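Protein - conserved hypothetical (Bacillus anthracis, PDB 4LES) is of unknown function but appears to fold as a small beta sandwich of antiparallel sheets. Local coordinates at residues D136-N141 and Y194-N199; K88-R93 and I113-E118; T80-V85 and N121-P126; P126-F131 and T166-P171. All blocks are in the same frame, centred on the assembly; numbering follows the deposited sequence.

Contact 1: residues D136-N141 and Y194-N199; sequences DLVDEN and YVVVNN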
loop_
_atom_site.group_PDB
_atom_site.type_symbol
_atom_site.label_atom_id
_atom_site.label_comp_id
_atom_site.label_asym_id
_atom_site.label_seq_id
_atom_site.Cartn_x
_atom_site.Cartn_y
_atom_site.Cartn_z
ATOM N N ASP A 136 5.335 4.917 1.527
ATOM C CA ASP A 136 4.936 4.968 2.926
ATOM C C ASP A 136 3.752 5.868 3.215
ATOM O O ASP A 136 3.578 6.900 2.597
ATOM C CB ASP A 136 6.068 5.497 3.762
ATOM C CG ASP A 136 7.290 4.611 3.721
ATOM O OD1 ASP A 136 7.171 3.377 3.850
ATOM O OD2 ASP A 136 8.358 5.175 3.556
ATOM N N LEU A 137 2.958 5.425 4.181
ATOM C CA LEU A 137 1.858 6.166 4.703
ATOM C C LEU A 137 2.465 7.090 5.731
ATOM O O LEU A 137 3.186 6.630 6.626
ATOM C CB LEU A 137 0.856 5.245 5.367
ATOM C CG LEU A 137 -0.304 5.959 6.036
ATOM C CD1 LEU A 137 -1.232 6.557 4.975
ATOM C CD2 LEU A 137 -1.039 4.979 6.924
ATOM N N VAL A 138 2.168 8.383 5.623
ATOM C CA VAL A 138 2.748 9.380 6.530
ATOM C C VAL A 138 1.684 10.314 7.052
ATOM O O VAL A 138 0.775 10.712 6.299
ATOM C CB VAL A 138 3.823 10.207 5.825
ATOM C CG1 VAL A 138 4.513 11.161 6.798
ATOM C CG2 VAL A 138 4.851 9.290 5.194
ATOM N N ASP A 139 1.773 10.645 8.344
ATOM C CA ASP A 139 0.782 11.537 8.967
ATOM C C ASP A 139 1.262 12.979 8.942
ATOM O O ASP A 139 2.313 13.257 8.398
ATOM C CB ASP A 139 0.421 11.065 10.385
ATOM C CG ASP A 139 1.582 11.114 11.369
ATOM O OD1 ASP A 139 2.540 11.896 11.204
ATOM O OD2 ASP A 139 1.500 10.365 12.357
ATOM N N GLU A 140 0.489 13.897 9.516
ATOM C CA GLU A 140 0.871 15.318 9.525
ATOM C C GLU A 140 2.079 15.604 10.458
ATOM O O GLU A 140 2.708 16.640 10.347
ATOM C CB GLU A 140 -0.341 16.214 9.849
ATOM C CG GLU A 140 -0.940 15.983 11.227
ATOM C CD GLU A 140 -2.368 16.512 11.388
ATOM O OE1 GLU A 140 -3.008 16.908 10.388
ATOM O OE2 GLU A 140 -2.865 16.510 12.534
ATOM N N ASN A 141 2.406 14.673 11.350
ATOM C CA ASN A 141 3.567 14.824 12.234
ATOM C C ASN A 141 4.815 14.153 11.667
ATOM O O ASN A 141 5.801 13.984 12.372
ATOM C CB ASN A 141 3.253 14.230 13.588
ATOM C CG ASN A 141 2.082 14.899 14.234
ATOM O OD1 ASN A 141 1.137 14.242 14.668
ATOM N ND2 ASN A 141 2.107 16.221 14.254
ATOM N N TYR A 194 -0.791 11.419 4.086
ATOM C CA TYR A 194 -0.087 11.484 2.833
ATOM C C TYR A 194 0.509 10.148 2.464
ATOM O O TYR A 194 0.670 9.248 3.311
ATOM C CB TYR A 194 1.096 12.470 2.974
ATOM C CG TYR A 194 0.729 13.819 3.529
ATOM C CD1 TYR A 194 0.582 14.006 4.892
ATOM C CD2 TYR A 194 0.522 14.914 2.686
ATOM C CE1 TYR A 194 0.226 15.254 5.418
ATOM C CE2 TYR A 194 0.187 16.171 3.199
ATOM C CZ TYR A 194 0.035 16.329 4.564
ATOM O OH TYR A 194 -0.308 17.541 5.086
ATOM N N VAL A 195 0.823 10.009 1.186
ATOM C CA VAL A 195 1.594 8.860 0.714
ATOM C C VAL A 195 2.909 9.438 0.176
ATOM O O VAL A 195 2.892 10.351 -0.660
ATOM C CB VAL A 195 0.881 8.031 -0.352
ATOM C CG1 VAL A 195 1.833 6.975 -0.886
ATOM C CG2 VAL A 195 -0.362 7.358 0.245
ATOM N N VAL A 196 4.037 8.952 0.709
ATOM C CA VAL A 196 5.355 9.419 0.272
ATOM C C VAL A 196 6.040 8.334 -0.561
ATOM O O VAL A 196 6.186 7.176 -0.130
ATOM C CB VAL A 196 6.256 9.870 1.453
ATOM C CG1 VAL A 196 7.650 10.232 0.968
ATOM C CG2 VAL A 196 5.615 11.053 2.165
ATOM N N VAL A 197 6.452 8.724 -1.761
ATOM C CA VAL A 197 7.073 7.805 -2.680
ATOM C C VAL A 197 8.558 8.138 -2.895
ATOM O O VAL A 197 8.931 9.258 -3.298
ATOM C CB VAL A 197 6.317 7.769 -4.020
ATOM C CG1 VAL A 197 7.034 6.881 -5.025
ATOM C CG2 VAL A 197 4.885 7.258 -3.808
ATOM N N ASN A 198 9.379 7.149 -2.572
ATOM C CA ASN A 198 10.823 7.199 -2.734
ATOM C C ASN A 198 11.433 8.361 -1.986
ATOM O O ASN A 198 12.448 8.871 -2.406
ATOM C CB ASN A 198 11.148 7.349 -4.217
ATOM C CG ASN A 198 12.578 6.978 -4.521
ATOM O OD1 ASN A 198 13.112 6.032 -3.950
ATOM N ND2 ASN A 198 13.204 7.719 -5.405
ATOM N N ASN A 199 10.787 8.777 -0.899
ATOM C CA ASN A 199 11.156 9.974 -0.140
ATOM C C ASN A 199 11.351 11.160 -1.070
ATOM O O ASN A 199 12.144 12.031 -0.801
ATOM C CB ASN A 199 12.408 9.701 0.694
ATOM C CG ASN A 199 12.120 8.777 1.854
ATOM O OD1 ASN A 199 11.300 9.094 2.724
ATOM N ND2 ASN A 199 12.784 7.628 1.881
HETATM O O HOH W 1 8.733 7.585 3.382
#

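Contact 2: residues K88-R93 and I113-E118; sequences KRVVER and IVVEAE. With PO4 (phosphate ion), chain E.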
loop_
_atom_site.group_PDB
_atom_site.type_symbol
_atom_site.label_atom_id
_atom_site.label_comp_id
_atom_site.label_asym_id
_atom_site.label_seq_id
_atom_site.Cartn_x
_atom_site.Cartn_y
_atom_site.Cartn_z
ATOM N N LYS A 88 -2.543 3.628 -6.602
ATOM C CA LYS A 88 -3.902 3.593 -7.098
ATOM C C LYS A 88 -4.855 4.187 -6.121
ATOM O O LYS A 88 -5.511 5.152 -6.407
ATOM C CB LYS A 88 -4.282 2.169 -7.437
ATOM C CG LYS A 88 -3.387 1.578 -8.505
ATOM C CD LYS A 88 -3.760 0.125 -8.749
ATOM C CE LYS A 88 -2.956 -0.421 -9.903
ATOM N NZ LYS A 88 -3.211 -1.871 -10.142
ATOM N N ARG A 89 -4.925 3.632 -4.939
ATOM C CA ARG A 89 -5.818 4.172 -3.966
ATOM C C ARG A 89 -5.379 3.801 -2.589
ATOM O O ARG A 89 -4.505 2.948 -2.407
ATOM C CB ARG A 89 -7.223 3.678 -4.221
ATOM C CG ARG A 89 -7.336 2.185 -4.342
ATOM C CD ARG A 89 -8.807 1.738 -4.587
ATOM N NE ARG A 89 -8.803 0.301 -4.388
ATOM C CZ ARG A 89 -9.844 -0.472 -4.070
ATOM N NH1 ARG A 89 -11.069 0.024 -3.928
ATOM N NH2 ARG A 89 -9.631 -1.776 -3.898
ATOM N N VAL A 90 -5.977 4.486 -1.620
ATOM C CA VAL A 90 -5.747 4.214 -0.216
ATOM C C VAL A 90 -7.132 3.847 0.301
ATOM O O VAL A 90 -8.096 4.545 -0.004
ATOM C CB VAL A 90 -5.209 5.434 0.530
ATOM C CG1 VAL A 90 -5.157 5.159 2.017
ATOM C CG2 VAL A 90 -3.837 5.828 -0.009
ATOM N N VAL A 91 -7.237 2.759 1.053
ATOM C CA VAL A 91 -8.534 2.302 1.567
ATOM C C VAL A 91 -8.511 2.107 3.075
ATOM O O VAL A 91 -7.613 1.480 3.603
ATOM C CB VAL A 91 -8.908 0.955 0.939
ATOM C CG1 VAL A 91 -10.267 0.473 1.449
ATOM C CG2 VAL A 91 -8.947 1.103 -0.575
ATOM N N GLU A 92 -9.513 2.653 3.744
ATOM C CA GLU A 92 -9.674 2.536 5.182
ATOM C C GLU A 92 -10.731 1.485 5.386
ATOM O O GLU A 92 -11.865 1.641 4.906
ATOM C CB GLU A 92 -10.141 3.884 5.759
ATOM C CG GLU A 92 -10.447 3.875 7.240
ATOM C CD GLU A 92 -10.943 5.223 7.750
ATOM O OE1 GLU A 92 -11.293 6.104 6.937
ATOM O OE2 GLU A 92 -10.989 5.393 8.983
ATOM N N ARG A 93 -10.383 0.404 6.069
ATOM C CA ARG A 93 -11.348 -0.679 6.283
ATOM C C ARG A 93 -11.259 -1.412 7.606
ATOM O O ARG A 93 -10.270 -1.342 8.307
ATOM C CB ARG A 93 -11.301 -1.678 5.120
ATOM C CG ARG A 93 -9.935 -2.198 4.746
ATOM C CD ARG A 93 -9.930 -2.729 3.318
ATOM N NE ARG A 93 -10.499 -4.057 3.217
ATOM C CZ ARG A 93 -11.020 -4.593 2.117
ATOM N NH1 ARG A 93 -11.499 -5.823 2.168
ATOM N NH2 ARG A 93 -11.102 -3.918 0.983
ATOM N N ILE A 113 -5.348 0.465 7.082
ATOM C CA ILE A 113 -5.216 1.447 6.003
ATOM C C ILE A 113 -4.422 0.714 4.955
ATOM O O ILE A 113 -3.311 0.249 5.240
ATOM C CB ILE A 113 -4.470 2.720 6.423
ATOM C CG1 ILE A 113 -5.217 3.406 7.580
ATOM C CG2 ILE A 113 -4.354 3.689 5.246
ATOM C CD1 ILE A 113 -6.660 3.781 7.246
ATOM N N VAL A 114 -5.020 0.534 3.781
ATOM C CA VAL A 114 -4.368 -0.177 2.687
ATOM C C VAL A 114 -3.927 0.813 1.624
ATOM O O VAL A 114 -4.723 1.612 1.168
ATOM C CB VAL A 114 -5.339 -1.155 1.997
ATOM C CG1 VAL A 114 -4.644 -1.901 0.855
ATOM C CG2 VAL A 114 -5.913 -2.137 3.001
ATOM N N VAL A 115 -2.653 0.800 1.272
ATOM C CA VAL A 115 -2.138 1.630 0.170
ATOM C C VAL A 115 -1.878 0.665 -1.002
ATOM O O VAL A 115 -0.989 -0.188 -0.933
ATOM C CB VAL A 115 -0.832 2.362 0.566
ATOM C CG1 VAL A 115 -0.275 3.151 -0.595
ATOM C CG2 VAL A 115 -1.050 3.287 1.764
ATOM N N GLU A 116 -2.664 0.770 -2.057
ATOM C CA GLU A 116 -2.474 -0.050 -3.259
ATOM C C GLU A 116 -1.489 0.647 -4.198
ATOM O O GLU A 116 -1.718 1.762 -4.638
ATOM C CB GLU A 116 -3.791 -0.250 -3.992
ATOM C CG GLU A 116 -4.756 -1.155 -3.257
ATOM C CD GLU A 116 -6.021 -1.418 -4.055
ATOM O OE1 GLU A 116 -6.344 -0.612 -4.968
ATOM O OE2 GLU A 116 -6.700 -2.425 -3.755
ATOM N N ALA A 117 -0.412 -0.035 -4.516
ATOM C CA ALA A 117 0.628 0.518 -5.349
ATOM C C ALA A 117 1.247 -0.550 -6.204
ATOM O O ALA A 117 1.097 -1.746 -5.945
ATOM C CB ALA A 117 1.707 1.123 -4.460
ATOM N N GLU A 118 1.957 -0.123 -7.232
ATOM C CA GLU A 118 2.684 -1.065 -8.077
ATOM C C GLU A 118 3.914 -0.398 -8.709
ATOM O O GLU A 118 3.955 0.822 -8.834
ATOM C CB GLU A 118 1.750 -1.673 -9.113
ATOM C CG GLU A 118 1.086 -0.687 -10.046
ATOM C CD GLU A 118 0.076 -1.377 -10.958
ATOM O OE1 GLU A 118 -0.610 -2.307 -10.480
ATOM O OE2 GLU A 118 -0.034 -0.985 -12.138
HETATM P P PO4 E . -12.694 -3.046 -2.465
HETATM O O1 PO4 E . -11.463 -2.644 -1.682
HETATM O O2 PO4 E . -13.669 -1.904 -2.569
HETATM O O3 PO4 E . -12.255 -3.431 -3.842
HETATM O O4 PO4 E . -13.367 -4.208 -1.786
#

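Contact 3: residues T80-V85 and N121-P126; sequences TPKFDV and NITSEP. With EOH (ethanol), chain D.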
loop_
_atom_site.group_PDB
_atom_site.type_symbol
_atom_site.label_atom_id
_atom_site.label_comp_id
_atom_site.label_asym_id
_atom_site.label_seq_id
_atom_site.Cartn_x
_atom_site.Cartn_y
_atom_site.Cartn_z
ATOM N N THR A 80 10.790 7.336 -10.939
ATOM C CA THR A 80 12.058 7.210 -10.221
ATOM C C THR A 80 13.005 6.695 -11.285
ATOM O O THR A 80 12.561 6.258 -12.357
ATOM C CB THR A 80 11.995 6.259 -8.994
ATOM O OG1 THR A 80 11.871 4.885 -9.413
ATOM C CG2 THR A 80 10.857 6.639 -8.090
ATOM N N PRO A 81 14.315 6.776 -11.023
ATOM C CA PRO A 81 15.281 6.372 -12.046
ATOM C C PRO A 81 15.076 4.975 -12.629
ATOM O O PRO A 81 15.159 4.802 -13.837
ATOM C CB PRO A 81 16.627 6.458 -11.308
ATOM C CG PRO A 81 16.395 7.441 -10.194
ATOM C CD PRO A 81 14.969 7.236 -9.778
ATOM N N LYS A 82 14.790 3.989 -11.793
ATOM C CA LYS A 82 14.658 2.612 -12.294
ATOM C C LYS A 82 13.233 2.119 -12.464
ATOM O O LYS A 82 12.980 1.229 -13.279
ATOM C CB LYS A 82 15.395 1.663 -11.344
ATOM C CG LYS A 82 16.890 1.897 -11.254
ATOM C CD LYS A 82 17.487 1.060 -10.121
ATOM C CE LYS A 82 19.006 1.080 -10.140
ATOM N NZ LYS A 82 19.563 0.232 -9.054
ATOM N N PHE A 83 12.306 2.732 -11.723
ATOM C CA PHE A 83 10.926 2.309 -11.690
ATOM C C PHE A 83 9.900 3.450 -11.732
ATOM O O PHE A 83 10.113 4.501 -11.141
ATOM C CB PHE A 83 10.667 1.574 -10.345
ATOM C CG PHE A 83 11.586 0.395 -10.080
ATOM C CD1 PHE A 83 11.246 -0.880 -10.502
ATOM C CD2 PHE A 83 12.774 0.560 -9.386
ATOM C CE1 PHE A 83 12.080 -1.967 -10.263
ATOM C CE2 PHE A 83 13.631 -0.525 -9.148
ATOM C CZ PHE A 83 13.285 -1.788 -9.588
ATOM N N ASP A 84 8.771 3.202 -12.399
ATOM C CA ASP A 84 7.602 4.101 -12.349
ATOM C C ASP A 84 6.687 3.439 -11.350
ATOM O O ASP A 84 6.293 2.291 -11.546
ATOM C CB ASP A 84 6.883 4.227 -13.702
ATOM C CG ASP A 84 7.574 5.224 -14.637
ATOM O OD1 ASP A 84 8.394 6.033 -14.143
ATOM O OD2 ASP A 84 7.301 5.178 -15.858
ATOM N N VAL A 85 6.370 4.151 -10.279
ATOM C CA VAL A 85 5.539 3.638 -9.215
ATOM C C VAL A 85 4.147 4.237 -9.299
ATOM O O VAL A 85 3.991 5.452 -9.261
ATOM C CB VAL A 85 6.149 3.980 -7.842
ATOM C CG1 VAL A 85 5.230 3.519 -6.728
ATOM C CG2 VAL A 85 7.532 3.353 -7.704
ATOM N N ASN A 121 9.448 -1.797 -13.902
ATOM C CA ASN A 121 10.848 -1.644 -14.220
ATOM C C ASN A 121 10.866 -0.930 -15.550
ATOM O O ASN A 121 10.400 -1.481 -16.536
ATOM C CB ASN A 121 11.519 -3.021 -14.325
ATOM C CG ASN A 121 12.977 -2.950 -14.800
ATOM O OD1 ASN A 121 13.548 -1.861 -15.020
ATOM N ND2 ASN A 121 13.584 -4.124 -14.974
ATOM N N ILE A 122 11.369 0.300 -15.577
ATOM C CA ILE A 122 11.416 1.061 -16.819
ATOM C C ILE A 122 12.804 1.078 -17.451
ATOM O O ILE A 122 13.052 1.858 -18.361
ATOM C CB ILE A 122 10.945 2.509 -16.624
ATOM C CG1 ILE A 122 11.735 3.180 -15.503
ATOM C CG2 ILE A 122 9.463 2.531 -16.301
ATOM C CD1 ILE A 122 11.607 4.681 -15.497
ATOM N N THR A 123 13.696 0.214 -16.969
ATOM C CA THR A 123 15.055 0.091 -17.527
ATOM C C THR A 123 15.039 -1.088 -18.512
ATOM O O THR A 123 14.043 -1.808 -18.628
ATOM C CB THR A 123 16.148 -0.138 -16.444
ATOM O OG1 THR A 123 16.021 -1.448 -15.844
ATOM C CG2 THR A 123 16.074 0.950 -15.369
ATOM N N SER A 124 16.147 -1.286 -19.206
ATOM C CA SER A 124 16.254 -2.346 -20.201
ATOM C C SER A 124 16.903 -3.594 -19.633
ATOM O O SER A 124 17.171 -4.544 -20.368
ATOM C CB SER A 124 17.059 -1.841 -21.390
ATOM O OG SER A 124 18.300 -1.330 -20.943
ATOM N N GLU A 125 17.169 -3.586 -18.330
ATOM C CA GLU A 125 17.741 -4.746 -17.646
ATOM C C GLU A 125 16.890 -5.189 -16.483
ATOM O O GLU A 125 16.134 -4.396 -15.942
ATOM C CB GLU A 125 19.118 -4.424 -17.111
ATOM C CG GLU A 125 20.214 -4.582 -18.135
ATOM C CD GLU A 125 21.556 -4.231 -17.556
ATOM O OE1 GLU A 125 21.605 -3.297 -16.719
ATOM O OE2 GLU A 125 22.553 -4.876 -17.943
ATOM N N PRO A 126 17.003 -6.470 -16.098
ATOM C CA PRO A 126 16.252 -6.870 -14.929
ATOM C C PRO A 126 16.803 -6.092 -13.756
ATOM O O PRO A 126 17.981 -5.786 -13.722
ATOM C CB PRO A 126 16.562 -8.359 -14.795
ATOM C CG PRO A 126 16.936 -8.789 -16.174
ATOM C CD PRO A 126 17.668 -7.614 -16.745
HETATM C C1 EOH D . 4.414 3.876 -17.475
HETATM C C2 EOH D . 5.585 3.501 -18.363
HETATM O O EOH D . 4.776 3.766 -16.092
#

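Contact 4: residues P126-F131 and T166-P171; sequences PMKLAF and TKELKP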
loop_
_atom_site.group_PDB
_atom_site.type_symbol
_atom_site.label_atom_id
_atom_site.label_comp_id
_atom_site.label_asym_id
_atom_site.label_seq_id
_atom_site.Cartn_x
_atom_site.Cartn_y
_atom_site.Cartn_z
ATOM N N PRO A 126 17.003 -6.470 -16.098
ATOM C CA PRO A 126 16.252 -6.870 -14.929
ATOM C C PRO A 126 16.803 -6.092 -13.756
ATOM O O PRO A 126 17.981 -5.786 -13.722
ATOM C CB PRO A 126 16.562 -8.359 -14.795
ATOM C CG PRO A 126 16.936 -8.789 -16.174
ATOM C CD PRO A 126 17.668 -7.614 -16.745
HETATM N N MSE A 127 15.943 -5.742 -12.816
HETATM C CA MSE A 127 16.363 -5.001 -11.636
HETATM C C MSE A 127 15.830 -5.762 -10.461
HETATM O O MSE A 127 14.810 -6.440 -10.566
HETATM C CB MSE A 127 15.821 -3.572 -11.658
HETATM C CG MSE A 127 16.240 -2.765 -12.901
HETATM SE SE MSE A 127 18.201 -2.620 -13.139
HETATM C CE MSE A 127 18.703 -2.739 -11.235
ATOM N N LYS A 128 16.504 -5.643 -9.325
ATOM C CA LYS A 128 16.114 -6.355 -8.122
ATOM C C LYS A 128 14.930 -5.712 -7.431
ATOM O O LYS A 128 14.832 -4.482 -7.331
ATOM C CB LYS A 128 17.268 -6.403 -7.146
ATOM C CG LYS A 128 18.547 -6.969 -7.752
ATOM C CD LYS A 128 19.664 -7.070 -6.729
ATOM C CE LYS A 128 19.292 -7.995 -5.574
ATOM N NZ LYS A 128 20.475 -8.305 -4.720
ATOM N N LEU A 129 14.064 -6.579 -6.920
ATOM C CA LEU A 129 12.879 -6.219 -6.186
ATOM C C LEU A 129 13.272 -5.346 -4.995
ATOM O O LEU A 129 12.541 -4.427 -4.611
ATOM C CB LEU A 129 12.215 -7.503 -5.680
ATOM C CG LEU A 129 10.732 -7.518 -5.414
ATOM C CD1 LEU A 129 10.018 -7.322 -6.741
ATOM C CD2 LEU A 129 10.321 -8.836 -4.765
ATOM N N ALA A 130 14.437 -5.636 -4.425
ATOM C CA ALA A 130 14.969 -4.873 -3.292
ATOM C C ALA A 130 15.131 -3.383 -3.621
ATOM O O ALA A 130 15.078 -2.543 -2.728
ATOM C CB ALA A 130 16.309 -5.450 -2.843
ATOM N N PHE A 131 15.327 -3.052 -4.890
ATOM C CA PHE A 131 15.462 -1.647 -5.253
ATOM C C PHE A 131 14.127 -0.961 -5.533
ATOM O O PHE A 131 14.124 0.186 -5.878
ATOM C CB PHE A 131 16.407 -1.472 -6.425
ATOM C CG PHE A 131 17.818 -1.974 -6.154
ATOM C CD1 PHE A 131 18.472 -1.670 -4.957
ATOM C CD2 PHE A 131 18.508 -2.667 -7.117
ATOM C CE1 PHE A 131 19.775 -2.095 -4.714
ATOM C CE2 PHE A 131 19.827 -3.086 -6.892
ATOM C CZ PHE A 131 20.455 -2.804 -5.683
ATOM N N THR A 166 9.007 -12.989 -7.585
ATOM C CA THR A 166 10.340 -13.234 -8.050
ATOM C C THR A 166 11.298 -12.235 -7.412
ATOM O O THR A 166 10.879 -11.209 -6.895
ATOM C CB THR A 166 10.353 -13.096 -9.565
ATOM O OG1 THR A 166 9.980 -11.767 -9.910
ATOM C CG2 THR A 166 9.332 -14.061 -10.186
ATOM N N LYS A 167 12.584 -12.537 -7.437
ATOM C CA LYS A 167 13.565 -11.662 -6.839
ATOM C C LYS A 167 13.944 -10.453 -7.731
ATOM O O LYS A 167 14.525 -9.473 -7.249
ATOM C CB LYS A 167 14.806 -12.454 -6.452
ATOM C CG LYS A 167 14.589 -13.389 -5.268
ATOM C CD LYS A 167 15.914 -13.962 -4.785
ATOM C CE LYS A 167 15.773 -14.753 -3.491
ATOM N NZ LYS A 167 17.098 -15.286 -3.020
ATOM N N GLU A 168 13.633 -10.529 -9.019
ATOM C CA GLU A 168 13.920 -9.440 -9.922
ATOM C C GLU A 168 12.756 -9.203 -10.847
ATOM O O GLU A 168 12.010 -10.132 -11.137
ATOM C CB GLU A 168 15.157 -9.757 -10.745
ATOM C CG GLU A 168 16.387 -9.960 -9.881
ATOM C CD GLU A 168 17.655 -10.076 -10.679
ATOM O OE1 GLU A 168 17.562 -10.283 -11.903
ATOM O OE2 GLU A 168 18.744 -9.971 -10.071
ATOM N N LEU A 169 12.561 -7.953 -11.264
ATOM C CA LEU A 169 11.542 -7.645 -12.252
ATOM C C LEU A 169 12.239 -7.533 -13.560
ATOM O O LEU A 169 13.316 -6.947 -13.651
ATOM C CB LEU A 169 10.858 -6.315 -12.047
ATOM C CG LEU A 169 10.005 -6.040 -10.842
ATOM C CD1 LEU A 169 10.910 -5.934 -9.625
ATOM C CD2 LEU A 169 9.228 -4.740 -11.079
ATOM N N LYS A 170 11.605 -8.050 -14.589
ATOM C CA LYS A 170 12.163 -7.986 -15.904
ATOM C C LYS A 170 11.855 -6.651 -16.530
ATOM O O LYS A 170 10.940 -5.955 -16.083
ATOM C CB LYS A 170 11.612 -9.126 -16.738
ATOM C CG LYS A 170 12.155 -10.463 -16.270
ATOM C CD LYS A 170 11.865 -11.558 -17.268
ATOM C CE LYS A 170 12.711 -12.776 -16.975
ATOM N NZ LYS A 170 12.375 -13.853 -17.935
ATOM N N PRO A 171 12.626 -6.274 -17.564
ATOM C CA PRO A 171 12.396 -5.006 -18.251
ATOM C C PRO A 171 10.933 -4.850 -18.661
ATOM O O PRO A 171 10.420 -5.675 -19.398
ATOM C CB PRO A 171 13.288 -5.101 -19.494
ATOM C CG PRO A 171 14.313 -6.120 -19.173
ATOM C CD PRO A 171 13.775 -7.020 -18.113
HETATM O O HOH W 2 15.449 -8.532 -5.088
#

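Contact 1: residues D136-N141 and Y194-N199
D136 and V196 form a hydrogen-bonded antiparallel pair. D136 N donates to V196 O at 2.9 Å, and V196 N donates back to D136 O at 2.8 Å. V138 and Y194 form the next such pair, with V138 N to Y194 O at 2.9 Å and Y194 N to V138 O at 2.8 Å. The last bond is the most bent of the four, 147° at the hydrogen. L137 and V195 lie between as a non-hydrogen-bonded pair. There V195 CA sits 3.4 Å from D136 O in a C-H...O contact.

V138 and V196 share a face of the sheet. They touch through V138 CG2 and V196 CG2, 3.6 Å apart, and each of these methyls is the one beside its own backbone N. Y194 is on the same face. Its ring swings beside its backbone N (chi1 -51°), which brings V138 O to the ring edge, in plane, 3.6 Å from Y194 CD1. K202 makes a cation-pi contact with this ring. D139 hydrogen-bonds Y145 OH through OD2 and N143 N through OD1.

The other face carries L137 and V195. This is an outer strand paired with the central strand of a three-stranded antiparallel sheet. Its L137 and V195 face packs on V90 of strand 83-96 and on Y181 and I183 of strand 174-184, as in a beta sandwich.

Contact 2: residues K88-R93 and I113-E118
R89 and E116 lie side by side, pointing the same way. R89 grips the carboxylate side-on: R89 NE to E116 OE1 at 2.7 Å, R89 NH2 to E116 OE2 at 3.0 Å. Both oxygens lie near the guanidinium plane, but the flat groups are turned 51° apart, and the carboxylate is met from above. V91 CG2 lies against one guanidinium face. R89 NH1 forms a salt bridge with E71, and Y155 OH of helix 149-158 hydrogen-bonds E116 OE2. R89 NH2 also donates to O3 of a phosphate, probably from the crystallisation liquor. R93, bent at chi3 (-79°) and salt-bridged to E158, brings NH2 to 3.0 Å from phosphate O1.

The K88 and E118 side chains cross at a slant, K88 NZ 2.7 Å from E118 OE1. On the largely apolar face opposite R89 and E116, V90 CG1 meets I113 CG2 at 3.6 Å. These are the inner strands of a four-stranded antiparallel sheet. I113 and V115 pack on strand 174-184 and V90 on V195, consistent with a sandwich interior.

Contact 3: residues T80-V85 and N121-P126
I122 and K82 are joined through their backbones: I122 N donates to K82 O at 3.0 Å. T123 lays CG2 against K82 O and K82 CA. Its hydroxyl faces back to N121. OG1 of T123 donates to N121 OD1 at 2.6 Å, in the carbonyl plane and on a lone pair. T123 N meets the same N121 OD1 at 2.9 Å, from above that plane.

The N121 side chain extends with CG anti to the backbone N (chi1 174°), which places its amide between T123 and E125. N121 ND2 donates to E125 O at 2.7 Å, close to the amide plane, and also to L169 O. With both ends held, the N121 amide has its rotation fixed.

F83 places ring atom CD1 3.8 Å from N121 CA, obliquely. The ring also packs on M127, L169 and P133.

The branches of I122 are less certain, because the residue was modelled in two conformers. In one of them CG1 lies near K82 O, and CG2, the other branch, near D84 OD2. D84 OD1 hydrogen-bonds H79, and an ethanol, probably from the crystallisation liquor, has its O 2.9 Å from D84 OD2.

N121 OD1 accepting from T123 N is an Asx turn, here at the end of strand 110-121 where the chain leaves the four-stranded sheet.

Contact 4: residues P126-F131 and T166-P171
L129, P126 and L169 each bury more than any other residue here. L129 and L169 cross at about a right angle, and their CD1 atoms are 3.3 Å apart, tighter than usual for methyl groups. In L129 the CG lies opposite the backbone N (chi1 -154°), which also brings L129 CD2 to 3.2 Å from T166 O. The backbone of L129 is held too: its N donates almost straight to K167 O at 2.9 Å, from above the carbonyl plane.

P126 lies at the other end. Its CA approaches L169 O at 3.2 Å in a C-H...O contact. The P126 and P171 rings cross at a slant, with P126 CG 4.1 Å from P171 CD. P126 CB lies 3.6 Å from E168 OE1.

Between these ends M127, a selenomethionine, and L169 form a hydrogen-bonded pair. M127 N donates to L169 O at 3.0 Å, and L169 N donates to M127 O at 2.8 Å.

Strands 127-128 and 168-169 thus make a short two-stranded antiparallel sheet. M127 and L169 rest on F83 of strand 83-96. L129 and L169 touch K175 of strand 174-184. A 3-10 turn at 129-131 follows strand 127-128 on the way to strand 135-139.

Contact 2 is the buried one, near the centre of the chain. Contacts 1 and 3 are partly buried, and contact 4 lies at the surface. Contacts 2 and 3 both use strand 83-96, at its middle and its start. Contacts 1 and 2 belong to facing sheets and meet through V195 with V90 and L137 with I113. Contacts 3 and 4 share P126 and sit about 9 Å apart, centre to centre. The chemistry differs with place. Contact 2 adds salt bridges to strand pairing. Contact 1 has no salt bridge and adds a valine pair and the Y194 ring. Contact 3 relies on one backbone bond between the two segments and a loop braced by its own asparagine. Contact 4 pairs two-residue strands, with P126, P171 and L129 beyond their ends.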